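Local structure of cytochrome P450 (Rhodococcus erythropolis, 3WEC) at residues I39-L44 / F74-S79; R140-C145 / L405-S410; E206-F211 / E242-C247. The protein probably acts as a heme-dependent monooxygenase that N-hydroxylates the quinoline of an aurachin RE intermediate, the step that confers antibiotic activity on aurachin alkaloids. All blocks are in the same frame, centred on the assembly; numbering follows the deposited sequence.

Contact 1 (I39-L44 / F74-S79); sequences IHRSAL and FDHLTS
Leu44 O and Arg41 NH2 both meet CE1 of His76, at the solvent side of this contact. Leu44 O lies obliquely to the His76 ring, 3.6 Å from His76 CE1. The Arg41 and His76 side chains come at each other from opposite directions, the extended arginine bringing NH2 to 3.8 Å from His76 CE1; guanidinium and imidazole planes are 36° apart, so the two groups do not stack. This side is open to solvent, and no hydrogen bond crosses between the segments.

The other side is apolar and better covered. Leu44 comes off the turn after strand 39-41 with its CG anti to the backbone N (chi1 -174°), which carries the branch towards helix 73-81 and the buried Leu77; the approach is loose, Leu44 CG to Leu77 CD2 4.5 Å. Met80 and Met81 of the same helix also touch Leu44. By position in the P450 fold, helix 73-81 corresponds to the B' helix and strand 39-41 to the edge of the large sheet; the side chain of Leu44 is about 9 Å from the bound aurachin intermediate.

The segments thus meet by weak van der Waals contact, and with Arg41 NH2 4.2 Å from His76 NE2, the arginine would be expected to disfavour a protonated imidazole.

Contact 2 (R140-C145 / L405-S410); sequences RHLEHC and LSVAVS
Leu142, Glu143, Val407 and Val409 make the whole of the direct contact, and they do it with carbon. Leu142 CD1 touches Val407 CG2 at 3.7 Å, the two side chains crossing at about a right angle, and the same methyl reaches Val409 CG2 more loosely at 4.4 Å. Beside them Val409 CG1 rests against Glu143 CB, 3.6 Å away, so the glutamate meets the strand with the base of its side chain.

One shell out, Ala148 and Val152 of helix 148-153 back Leu142, and Ala148 touches Val407 too. Ile385 of strand 384-387 packs on Val407 and Tyr382 on both Val409 and Glu143. Glu143 CG sits between the backbone N and the carbonyl carbon (chi1 60°), and from there the chain runs extended to OE1, which forms a salt bridge with NH2 of Arg381. Strands 384-387 and 407-410 pair antiparallel, consistent with the small C-terminal sheet of P450s, here meeting segment 140-145, which follows on from helix 128-141.

Between the two segments there is no hydrogen bond: aliphatic carbon packing joins them, which leaves the fit to shape and burial, with no directional bond to set it.

Contact 3 (E206-F211 / E242-C247); sequences ESIDYF and EIAATC
The crossing of helix 194-216 with helix 240-271 is built round Phe211, Ala244 and Cys247. The two short segments run at 131° to each other and their axes come within 8.4 Å. Ala244, with only a methyl, faces the other helix, and there Phe211 CA and Ala244 CA are just 4.9 Å apart. Ala244 CB lies 3.7 Å from Ile208 O and 3.9 Å from Phe211 CB.

Phe211 then lays its ring against the next turn. Cys247 CB stands over the centre of one face, 3.4 Å from the Phe211 ring centroid and 13° off the normal, a CH-pi contact. With Cys247 SG turned anti to the carbonyl carbon (chi1 -66°), beside the backbone N, the sulfur lies higher over that face, 4.5 Å from the Phe211 centroid, as a sulfur-aromatic contact. The opposite face carries Tyr210 CD2, offset toward the rim. In P450 terms these are helices G and I, the latter running on across the molecule past the heme. Phe175 of helix 172-182 and Ile167 also pack on Phe211, while Val225 and Leu228 touch Cys247.

Behind the interface, Glu242 O is gripped by Thr246 N and by Thr246 OG1 (2.8 Å), which arrive from opposite faces of its plane. The Glu242 carboxylate, buried, pairs with Arg98 and Arg110.

The three contacts lie far apart and none touches another. The centres of contact 1 and contact 2 are 41 Å apart, those of contact 1 and contact 3 are 31 Å apart, and those of contact 2 and contact 3 are 35 Å apart. Contact 1 closes early in the chain; contact 2 then opens at helix 128-141 and is completed only near the C-terminus, with both halves of contact 3 falling in between. Helix 240-271 takes part near both contact 3 and contact 2: its start makes contact 3, and Leu266 and Ile267 near its end touch Leu405. Contact 1 joins the five-stranded sheet's edge to helix 73-81, contact 2 the C-terminal strand pair to the 140-145 turn, contact 3 helix to helix.

Contact 1 (I39-L44 / F74-S79)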
ATOM      1  N   ILE A  39       9.518  13.627 -17.211  1.00 72.98           N
ATOM      2  CA  ILE A  39       8.274  12.993 -17.701  1.00 73.59           C
ATOM      3  C   ILE A  39       8.555  12.303 -19.030  1.00 76.99           C
ATOM      4  O   ILE A  39       9.266  12.853 -19.866  1.00 82.23           O
ATOM      5  CB  ILE A  39       7.111  14.016 -17.897  1.00 75.53           C
ATOM      6  CG1 ILE A  39       6.796  14.784 -16.593  1.00 73.76           C
ATOM      7  CG2 ILE A  39       5.843  13.323 -18.417  1.00 74.85           C
ATOM      8  CD1 ILE A  39       7.302  16.211 -16.543  1.00 77.08           C
ATOM      9  N   HIS A  40       8.014  11.110 -19.240  1.00 75.18           N
ATOM     10  CA  HIS A  40       8.160  10.471 -20.551  1.00 78.59           C
ATOM     11  C   HIS A  40       7.163   9.387 -20.792  1.00 78.22           C
ATOM     12  O   HIS A  40       6.672   8.772 -19.841  1.00 74.33           O
ATOM     13  CB  HIS A  40       9.582   9.945 -20.760  1.00 79.88           C
ATOM     14  CG  HIS A  40       9.954   8.780 -19.869  1.00 77.30           C
ATOM     15  ND1 HIS A  40      10.112   8.900 -18.529  1.00 73.30           N
ATOM     16  CD2 HIS A  40      10.230   7.446 -20.180  1.00 78.25           C
ATOM     17  CE1 HIS A  40      10.466   7.703 -18.015  1.00 71.55           C
ATOM     18  NE2 HIS A  40      10.530   6.813 -19.025  1.00 74.24           N
ATOM     19  N   ARG A  41       6.837   9.166 -22.063  1.00 82.41           N
ATOM     20  CA  ARG A  41       6.054   8.007 -22.466  1.00 83.40           C
ATOM     21  C   ARG A  41       6.921   6.772 -22.298  1.00 83.11           C
ATOM     22  O   ARG A  41       7.997   6.661 -22.890  1.00 85.39           O
ATOM     23  CB  ARG A  41       5.559   8.123 -23.910  1.00 88.85           C
ATOM     24  CG  ARG A  41       4.928   6.845 -24.445  1.00 91.35           C
ATOM     25  CD  ARG A  41       4.085   7.097 -25.692  1.00 97.31           C
ATOM     26  NE  ARG A  41       3.584   5.851 -26.285  1.00100.43           N
ATOM     27  CZ  ARG A  41       2.660   5.062 -25.729  1.00 97.99           C
ATOM     28  NH1 ARG A  41       2.125   5.377 -24.555  1.00 91.20           N
ATOM     29  NH2 ARG A  41       2.271   3.949 -26.346  1.00101.24           N
ATOM     30  N   SER A  42       6.433   5.860 -21.470  1.00 79.88           N
ATOM     31  CA  SER A  42       7.125   4.624 -21.119  1.00 79.55           C
ATOM     32  C   SER A  42       7.299   3.718 -22.332  1.00 83.98           C
ATOM     33  O   SER A  42       8.334   3.054 -22.477  1.00 85.51           O
ATOM     34  CB  SER A  42       6.354   3.908 -19.985  1.00 75.15           C
ATOM     35  OG  SER A  42       6.626   2.520 -19.916  1.00 76.67           O
ATOM     36  N   ALA A  43       6.289   3.706 -23.198  1.00 86.48           N
ATOM     37  CA  ALA A  43       6.272   2.822 -24.367  1.00 92.53           C
ATOM     38  C   ALA A  43       6.365   1.330 -23.981  1.00 92.84           C
ATOM     39  O   ALA A  43       6.435   0.445 -24.839  1.00 97.23           O
ATOM     40  CB  ALA A  43       7.323   3.232 -25.404  1.00 96.97           C
ATOM     41  N   LEU A  44       6.363   1.064 -22.676  1.00 87.91           N
ATOM     42  CA  LEU A  44       5.739  -0.153 -22.190  1.00 88.42           C
ATOM     43  C   LEU A  44       4.266   0.163 -22.438  1.00 88.31           C
ATOM     44  O   LEU A  44       3.529  -0.654 -23.005  1.00 91.17           O
ATOM     45  CB  LEU A  44       6.013  -0.396 -20.690  1.00 84.75           C
ATOM     46  CG  LEU A  44       5.547  -1.701 -20.009  1.00 84.80           C
ATOM     47  CD1 LEU A  44       6.019  -2.944 -20.766  1.00 89.69           C
ATOM     48  CD2 LEU A  44       5.983  -1.745 -18.546  1.00 79.54           C
ATOM     49  N   PHE A  74      -4.878  -1.827 -19.549  1.00 65.31           N
ATOM     50  CA  PHE A  74      -4.624  -3.259 -19.377  1.00 64.61           C
ATOM     51  C   PHE A  74      -4.611  -3.968 -20.706  1.00 67.16           C
ATOM     52  O   PHE A  74      -3.797  -4.870 -20.932  1.00 67.24           O
ATOM     53  CB  PHE A  74      -5.649  -3.899 -18.453  1.00 63.30           C
ATOM     54  CG  PHE A  74      -5.661  -3.304 -17.077  1.00 61.41           C
ATOM     55  CD1 PHE A  74      -4.548  -3.405 -16.261  1.00 59.90           C
ATOM     56  CD2 PHE A  74      -6.782  -2.634 -16.605  1.00 61.65           C
ATOM     57  CE1 PHE A  74      -4.540  -2.845 -14.995  1.00 58.86           C
ATOM     58  CE2 PHE A  74      -6.790  -2.081 -15.334  1.00 60.18           C
ATOM     59  CZ  PHE A  74      -5.672  -2.182 -14.531  1.00 58.87           C
ATOM     60  N   ASP A  75      -5.509  -3.553 -21.589  1.00 69.37           N
ATOM     61  CA  ASP A  75      -5.464  -4.035 -22.945  1.00 72.12           C
ATOM     62  C   ASP A  75      -4.054  -3.793 -23.458  1.00 72.60           C
ATOM     63  O   ASP A  75      -3.422  -4.717 -23.960  1.00 72.96           O
ATOM     64  CB  ASP A  75      -6.527  -3.352 -23.829  1.00 75.47           C
ATOM     65  CG  ASP A  75      -7.960  -3.730 -23.444  1.00 75.86           C
ATOM     66  OD1 ASP A  75      -8.150  -4.610 -22.578  1.00 74.99           O
ATOM     67  OD2 ASP A  75      -8.906  -3.139 -23.994  1.00 78.48           O
ATOM     68  N   HIS A  76      -3.536  -2.577 -23.276  1.00 72.67           N
ATOM     69  CA  HIS A  76      -2.222  -2.240 -23.824  1.00 74.29           C
ATOM     70  C   HIS A  76      -1.118  -3.015 -23.157  1.00 72.12           C
ATOM     71  O   HIS A  76      -0.231  -3.546 -23.828  1.00 74.17           O
ATOM     72  CB  HIS A  76      -1.945  -0.735 -23.790  1.00 75.68           C
ATOM     73  CG  HIS A  76      -0.827  -0.302 -24.732  1.00 79.56           C
ATOM     74  ND1 HIS A  76       0.320   0.259 -24.293  1.00 79.87           N
ATOM     75  CD2 HIS A  76      -0.706  -0.398 -26.121  1.00 83.47           C
ATOM     76  CE1 HIS A  76       1.126   0.517 -25.344  1.00 83.41           C
ATOM     77  NE2 HIS A  76       0.495   0.116 -26.459  1.00 85.88           N
ATOM     78  N   LEU A  77      -1.189  -3.123 -21.835  1.00 68.85           N
ATOM     79  CA  LEU A  77      -0.137  -3.773 -21.038  1.00 66.78           C
ATOM     80  C   LEU A  77       0.018  -5.235 -21.425  1.00 66.53           C
ATOM     81  O   LEU A  77       1.117  -5.730 -21.603  1.00 67.10           O
ATOM     82  CB  LEU A  77      -0.490  -3.692 -19.560  1.00 63.57           C
ATOM     83  CG  LEU A  77       0.595  -3.471 -18.521  1.00 62.62           C
ATOM     84  CD1 LEU A  77       0.071  -3.943 -17.170  1.00 60.16           C
ATOM     85  CD2 LEU A  77       1.902  -4.155 -18.872  1.00 63.73           C
ATOM     86  N   THR A  78      -1.131  -5.883 -21.551  1.00 66.32           N
ATOM     87  CA  THR A  78      -1.312  -7.295 -21.841  1.00 66.17           C
ATOM     88  C   THR A  78      -0.772  -7.642 -23.231  1.00 69.18           C
ATOM     89  O   THR A  78      -0.058  -8.641 -23.398  1.00 68.79           O
ATOM     90  CB  THR A  78      -2.822  -7.620 -21.650  1.00 65.63           C
ATOM     91  OG1 THR A  78      -3.119  -7.688 -20.240  1.00 62.81           O
ATOM     92  CG2 THR A  78      -3.244  -8.879 -22.324  1.00 66.61           C
ATOM     93  N   SER A  79      -1.098  -6.792 -24.209  1.00 72.03           N
ATOM     94  CA  SER A  79      -0.597  -6.906 -25.575  1.00 75.60           C
ATOM     95  C   SER A  79       0.904  -6.737 -25.614  1.00 77.07           C
ATOM     96  O   SER A  79       1.577  -7.390 -26.402  1.00 79.59           O
ATOM     97  CB  SER A  79      -1.226  -5.841 -26.472  1.00 78.33           C
ATOM     98  OG  SER A  79      -0.474  -5.677 -27.666  1.00 81.76           O
TER

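Contact 2 (R140-C145 / L405-S410)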
ATOM      1  N   ARG A 140       8.285  -8.859  19.615  1.00 58.48           N
ATOM      2  CA  ARG A 140       8.773  -9.995  20.407  1.00 63.07           C
ATOM      3  C   ARG A 140       9.176 -11.219  19.568  1.00 62.11           C
ATOM      4  O   ARG A 140      10.165 -11.881  19.861  1.00 63.01           O
ATOM      5  CB  ARG A 140       7.723 -10.390  21.473  1.00 67.04           C
ATOM      6  CG  ARG A 140       7.971 -11.726  22.153  1.00 71.90           C
ATOM      7  CD  ARG A 140       6.952 -11.989  23.262  1.00 76.53           C
ATOM      8  NE  ARG A 140       7.199 -11.151  24.442  1.00 79.87           N
ATOM      9  CZ  ARG A 140       8.198 -11.324  25.311  1.00 83.77           C
ATOM     10  NH1 ARG A 140       9.073 -12.309  25.159  1.00 85.26           N
ATOM     11  NH2 ARG A 140       8.327 -10.498  26.341  1.00 86.60           N
ATOM     12  N   HIS A 141       8.397 -11.510  18.526  1.00 59.85           N
ATOM     13  CA  HIS A 141       8.675 -12.649  17.627  1.00 60.52           C
ATOM     14  C   HIS A 141       9.981 -12.514  16.842  1.00 58.62           C
ATOM     15  O   HIS A 141      10.633 -13.523  16.528  1.00 59.57           O
ATOM     16  CB  HIS A 141       7.471 -12.908  16.715  1.00 59.09           C
ATOM     17  CG  HIS A 141       7.374 -14.331  16.184  1.00 62.76           C
ATOM     18  ND1 HIS A 141       8.372 -15.249  16.328  1.00 66.31           N
ATOM     19  CD2 HIS A 141       6.361 -14.964  15.449  1.00 62.82           C
ATOM     20  CE1 HIS A 141       8.006 -16.411  15.748  1.00 67.41           C
ATOM     21  NE2 HIS A 141       6.775 -16.242  15.215  1.00 66.90           N
ATOM     22  N   LEU A 142      10.381 -11.269  16.582  1.00 55.99           N
ATOM     23  CA  LEU A 142      11.644 -10.931  15.905  1.00 56.73           C
ATOM     24  C   LEU A 142      12.945 -11.580  16.427  1.00 60.78           C
ATOM     25  O   LEU A 142      13.852 -11.811  15.628  1.00 59.91           O
ATOM     26  CB  LEU A 142      11.851  -9.409  15.836  1.00 55.08           C
ATOM     27  CG  LEU A 142      11.686  -8.548  14.580  1.00 51.93           C
ATOM     28  CD1 LEU A 142      12.869  -7.594  14.512  1.00 52.36           C
ATOM     29  CD2 LEU A 142      11.643  -9.332  13.277  1.00 49.88           C
ATOM     30  N   GLU A 143      13.056 -11.861  17.739  1.00 64.39           N
ATOM     31  CA  GLU A 143      14.283 -12.471  18.244  1.00 68.61           C
ATOM     32  C   GLU A 143      14.409 -13.974  17.992  1.00 70.54           C
ATOM     33  O   GLU A 143      15.484 -14.533  18.163  1.00 72.59           O
ATOM     34  CB  GLU A 143      14.590 -12.119  19.724  1.00 73.73           C
ATOM     35  CG  GLU A 143      13.561 -12.513  20.778  1.00 76.31           C
ATOM     36  CD  GLU A 143      13.973 -12.058  22.178  1.00 81.07           C
ATOM     37  OE1 GLU A 143      13.077 -11.879  23.029  1.00 82.87           O
ATOM     38  OE2 GLU A 143      15.182 -11.859  22.434  1.00 82.58           O
ATOM     39  N   HIS A 144      13.321 -14.625  17.600  1.00 69.05           N
ATOM     40  CA  HIS A 144      13.344 -16.073  17.369  1.00 71.67           C
ATOM     41  C   HIS A 144      12.564 -16.445  16.140  1.00 68.50           C
ATOM     42  O   HIS A 144      11.739 -17.371  16.132  1.00 68.92           O
ATOM     43  CB  HIS A 144      12.858 -16.832  18.601  1.00 76.63           C
ATOM     44  CG  HIS A 144      13.807 -16.741  19.790  1.00 81.79           C
ATOM     45  ND1 HIS A 144      15.098 -17.161  19.731  1.00 84.31           N
ATOM     46  CD2 HIS A 144      13.614 -16.244  21.079  1.00 83.97           C
ATOM     47  CE1 HIS A 144      15.694 -16.945  20.922  1.00 88.69           C
ATOM     48  NE2 HIS A 144      14.785 -16.384  21.746  1.00 89.19           N
ATOM     49  N   CYS A 145      12.832 -15.703  15.079  1.00 64.64           N
ATOM     50  CA  CYS A 145      12.279 -16.015  13.800  1.00 62.46           C
ATOM     51  C   CYS A 145      13.425 -16.320  12.859  1.00 62.32           C
ATOM     52  O   CYS A 145      14.566 -15.950  13.124  1.00 62.56           O
ATOM     53  CB  CYS A 145      11.407 -14.862  13.294  1.00 58.78           C
ATOM     54  SG  CYS A 145      12.304 -13.366  12.794  1.00 57.23           S
ATOM     55  N   LEU A 405      13.733 -12.195   5.025  1.00 47.26           N
ATOM     56  CA  LEU A 405      14.558 -11.247   5.792  1.00 47.77           C
ATOM     57  C   LEU A 405      15.130 -11.935   7.023  1.00 50.08           C
ATOM     58  O   LEU A 405      14.374 -12.479   7.841  1.00 50.01           O
ATOM     59  CB  LEU A 405      13.726 -10.000   6.167  1.00 45.35           C
ATOM     60  CG  LEU A 405      14.459  -8.702   6.544  1.00 46.17           C
ATOM     61  CD1 LEU A 405      15.271  -8.120   5.378  1.00 46.18           C
ATOM     62  CD2 LEU A 405      13.455  -7.681   7.055  1.00 43.64           C
ATOM     63  N   SER A 406      16.459 -11.989   7.120  1.00 52.10           N
ATOM     64  CA  SER A 406      17.117 -12.495   8.328  1.00 55.23           C
ATOM     65  C   SER A 406      17.570 -11.318   9.144  1.00 54.21           C
ATOM     66  O   SER A 406      18.309 -10.477   8.647  1.00 54.88           O
ATOM     67  CB  SER A 406      18.325 -13.349   7.981  1.00 58.59           C
ATOM     68  OG  SER A 406      18.018 -13.985   6.770  1.00 59.39           O
ATOM     69  N   VAL A 407      17.105 -11.238  10.383  1.00 53.24           N
ATOM     70  CA  VAL A 407      17.497 -10.117  11.221  1.00 52.38           C
ATOM     71  C   VAL A 407      18.137 -10.609  12.491  1.00 54.58           C
ATOM     72  O   VAL A 407      17.628 -11.519  13.151  1.00 55.54           O
ATOM     73  CB  VAL A 407      16.353  -9.093  11.495  1.00 48.93           C
ATOM     74  CG1 VAL A 407      15.183  -9.269  10.532  1.00 46.32           C
ATOM     75  CG2 VAL A 407      15.871  -9.140  12.927  1.00 49.83           C
ATOM     76  N   ALA A 408      19.272 -10.012  12.805  1.00 55.99           N
ATOM     77  CA  ALA A 408      19.887 -10.183  14.106  1.00 58.99           C
ATOM     78  C   ALA A 408      19.471  -8.997  14.946  1.00 58.26           C
ATOM     79  O   ALA A 408      19.342  -7.870  14.468  1.00 55.43           O
ATOM     80  CB  ALA A 408      21.390 -10.273  13.997  1.00 60.88           C
ATOM     81  N   VAL A 409      19.270  -9.274  16.219  1.00 61.58           N
ATOM     82  CA  VAL A 409      18.629  -8.353  17.111  1.00 61.76           C
ATOM     83  C   VAL A 409      19.356  -8.446  18.460  1.00 66.39           C
ATOM     84  O   VAL A 409      19.914  -9.494  18.789  1.00 69.44           O
ATOM     85  CB  VAL A 409      17.169  -8.776  17.232  1.00 60.03           C
ATOM     86  CG1 VAL A 409      16.959  -9.664  18.459  1.00 63.84           C
ATOM     87  CG2 VAL A 409      16.270  -7.561  17.232  1.00 58.09           C
ATOM     88  N   SER A 410      19.359  -7.357  19.231  1.00 67.45           N
ATOM     89  CA  SER A 410      20.073  -7.319  20.524  1.00 71.79           C
ATOM     90  C   SER A 410      19.360  -6.411  21.548  1.00 72.97           C
ATOM     91  O   SER A 410      18.847  -5.347  21.189  1.00 69.73           O
ATOM     92  CB  SER A 410      21.524  -6.894  20.299  1.00 73.26           C
ATOM     93  OG  SER A 410      22.032  -6.219  21.421  1.00 77.53           O
TER

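Contact 3 (E206-F211 / E242-C247)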
ATOM      1  N   GLU A 206     -14.401 -16.618  -2.616  1.00 51.78           N
ATOM      2  CA  GLU A 206     -14.760 -17.130  -1.289  1.00 52.00           C
ATOM      3  C   GLU A 206     -14.808 -16.077  -0.168  1.00 49.33           C
ATOM      4  O   GLU A 206     -15.569 -16.252   0.779  1.00 50.86           O
ATOM      5  CB  GLU A 206     -13.856 -18.301  -0.879  1.00 54.46           C
ATOM      6  CG  GLU A 206     -13.792 -19.405  -1.929  1.00 57.54           C
ATOM      7  CD  GLU A 206     -12.850 -20.567  -1.588  1.00 60.92           C
ATOM      8  OE1 GLU A 206     -12.185 -20.544  -0.541  1.00 61.79           O
ATOM      9  OE2 GLU A 206     -12.781 -21.526  -2.383  1.00 62.99           O
ATOM     10  N   SER A 207     -14.015 -15.004  -0.264  1.00 43.62           N
ATOM     11  CA  SER A 207     -13.954 -14.005   0.797  1.00 41.07           C
ATOM     12  C   SER A 207     -15.026 -12.927   0.559  1.00 40.12           C
ATOM     13  O   SER A 207     -15.572 -12.325   1.501  1.00 38.56           O
ATOM     14  CB  SER A 207     -12.543 -13.370   0.904  1.00 38.28           C
ATOM     15  OG  SER A 207     -12.204 -12.691  -0.286  1.00 35.32           O
ATOM     16  N   ILE A 208     -15.351 -12.711  -0.709  1.00 40.82           N
ATOM     17  CA  ILE A 208     -16.520 -11.944  -1.049  1.00 42.17           C
ATOM     18  C   ILE A 208     -17.819 -12.692  -0.643  1.00 45.89           C
ATOM     19  O   ILE A 208     -18.744 -12.052  -0.107  1.00 45.02           O
ATOM     20  CB  ILE A 208     -16.511 -11.523  -2.541  1.00 42.82           C
ATOM     21  CG1 ILE A 208     -15.554 -10.336  -2.721  1.00 40.51           C
ATOM     22  CG2 ILE A 208     -17.935 -11.159  -3.017  1.00 44.03           C
ATOM     23  CD1 ILE A 208     -15.271 -10.023  -4.177  1.00 42.41           C
ATOM     24  N   ASP A 209     -17.888 -14.005  -0.895  1.00 48.06           N
ATOM     25  CA  ASP A 209     -19.060 -14.815  -0.473  1.00 53.30           C
ATOM     26  C   ASP A 209     -19.265 -14.698   1.038  1.00 53.58           C
ATOM     27  O   ASP A 209     -20.355 -14.316   1.535  1.00 54.46           O
ATOM     28  CB  ASP A 209     -18.901 -16.310  -0.839  1.00 59.02           C
ATOM     29  CG  ASP A 209     -19.878 -16.761  -1.917  1.00 63.60           C
ATOM     30  OD1 ASP A 209     -19.769 -16.283  -3.073  1.00 62.80           O
ATOM     31  OD2 ASP A 209     -20.769 -17.593  -1.600  1.00 68.97           O
ATOM     32  N   TYR A 210     -18.195 -15.029   1.756  1.00 51.23           N
ATOM     33  CA  TYR A 210     -18.155 -14.952   3.195  1.00 50.50           C
ATOM     34  C   TYR A 210     -18.517 -13.550   3.727  1.00 48.48           C
ATOM     35  O   TYR A 210     -19.268 -13.432   4.689  1.00 50.42           O
ATOM     36  CB  TYR A 210     -16.775 -15.340   3.658  1.00 49.23           C
ATOM     37  CG  TYR A 210     -16.541 -15.022   5.086  1.00 48.62           C
ATOM     38  CD1 TYR A 210     -16.906 -15.921   6.056  1.00 52.24           C
ATOM     39  CD2 TYR A 210     -15.939 -13.841   5.469  1.00 44.53           C
ATOM     40  CE1 TYR A 210     -16.723 -15.655   7.381  1.00 52.67           C
ATOM     41  CE2 TYR A 210     -15.759 -13.560   6.810  1.00 45.62           C
ATOM     42  CZ  TYR A 210     -16.164 -14.482   7.751  1.00 49.33           C
ATOM     43  OH  TYR A 210     -16.016 -14.289   9.098  1.00 52.61           O
ATOM     44  N   PHE A 211     -17.961 -12.498   3.130  1.00 45.08           N
ATOM     45  CA  PHE A 211     -18.245 -11.127   3.613  1.00 42.89           C
ATOM     46  C   PHE A 211     -19.714 -10.728   3.513  1.00 44.03           C
ATOM     47  O   PHE A 211     -20.237 -10.196   4.481  1.00 45.71           O
ATOM     48  CB  PHE A 211     -17.291 -10.055   3.053  1.00 39.05           C
ATOM     49  CG  PHE A 211     -15.967  -9.987   3.783  1.00 38.63           C
ATOM     50  CD1 PHE A 211     -15.922  -9.932   5.187  1.00 39.26           C
ATOM     51  CD2 PHE A 211     -14.761  -9.958   3.081  1.00 36.95           C
ATOM     52  CE1 PHE A 211     -14.696  -9.870   5.861  1.00 38.07           C
ATOM     53  CE2 PHE A 211     -13.537  -9.935   3.760  1.00 36.09           C
ATOM     54  CZ  PHE A 211     -13.513  -9.880   5.152  1.00 35.97           C
ATOM     55  N   GLU A 242     -21.723  -3.951  -2.136  1.00 35.38           N
ATOM     56  CA  GLU A 242     -20.790  -2.854  -1.872  1.00 32.98           C
ATOM     57  C   GLU A 242     -20.030  -3.103  -0.567  1.00 32.20           C
ATOM     58  O   GLU A 242     -18.808  -2.934  -0.542  1.00 31.96           O
ATOM     59  CB  GLU A 242     -21.492  -1.465  -1.904  1.00 33.79           C
ATOM     60  CG  GLU A 242     -21.917  -0.986  -3.295  1.00 33.86           C
ATOM     61  CD  GLU A 242     -22.767   0.306  -3.304  1.00 35.69           C
ATOM     62  OE1 GLU A 242     -23.497   0.641  -2.326  1.00 35.78           O
ATOM     63  OE2 GLU A 242     -22.696   1.019  -4.321  1.00 36.16           O
ATOM     64  N   ILE A 243     -20.730  -3.597   0.465  1.00 33.76           N
ATOM     65  CA  ILE A 243     -20.169  -3.893   1.794  1.00 34.20           C
ATOM     66  C   ILE A 243     -19.126  -5.014   1.695  1.00 33.91           C
ATOM     67  O   ILE A 243     -18.062  -4.926   2.288  1.00 33.60           O
ATOM     68  CB  ILE A 243     -21.251  -4.320   2.839  1.00 37.10           C
ATOM     69  CG1 ILE A 243     -22.182  -3.182   3.220  1.00 38.29           C
ATOM     70  CG2 ILE A 243     -20.606  -4.848   4.121  1.00 37.55           C
ATOM     71  CD1 ILE A 243     -23.550  -3.630   3.654  1.00 41.12           C
ATOM     72  N   ALA A 244     -19.416  -6.043   0.920  1.00 35.68           N
ATOM     73  CA  ALA A 244     -18.510  -7.190   0.785  1.00 35.44           C
ATOM     74  C   ALA A 244     -17.284  -6.848  -0.068  1.00 35.81           C
ATOM     75  O   ALA A 244     -16.147  -7.255   0.258  1.00 35.67           O
ATOM     76  CB  ALA A 244     -19.252  -8.355   0.191  1.00 38.22           C
ATOM     77  N   ALA A 245     -17.493  -6.095  -1.155  1.00 35.50           N
ATOM     78  CA  ALA A 245     -16.364  -5.648  -1.971  1.00 34.00           C
ATOM     79  C   ALA A 245     -15.371  -4.709  -1.243  1.00 32.58           C
ATOM     80  O   ALA A 245     -14.151  -4.899  -1.367  1.00 34.72           O
ATOM     81  CB  ALA A 245     -16.837  -5.072  -3.297  1.00 34.07           C
ATOM     82  N   THR A 246     -15.903  -3.741  -0.487  1.00 30.35           N
ATOM     83  CA  THR A 246     -15.184  -2.937   0.486  1.00 28.65           C
ATOM     84  C   THR A 246     -14.423  -3.725   1.552  1.00 28.11           C
ATOM     85  O   THR A 246     -13.257  -3.440   1.857  1.00 28.41           O
ATOM     86  CB  THR A 246     -16.167  -2.011   1.266  1.00 28.12           C
ATOM     87  OG1 THR A 246     -16.829  -1.167   0.353  1.00 29.11           O
ATOM     88  CG2 THR A 246     -15.434  -1.227   2.314  1.00 26.92           C
ATOM     89  N   CYS A 247     -15.067  -4.693   2.162  1.00 30.10           N
ATOM     90  CA  CYS A 247     -14.304  -5.602   3.063  1.00 30.41           C
ATOM     91  C   CYS A 247     -13.049  -6.211   2.426  1.00 29.33           C
ATOM     92  O   CYS A 247     -11.938  -6.149   3.012  1.00 26.69           O
ATOM     93  CB  CYS A 247     -15.228  -6.623   3.720  1.00 32.54           C
ATOM     94  SG  CYS A 247     -16.402  -5.820   4.857  1.00 35.98           S
TER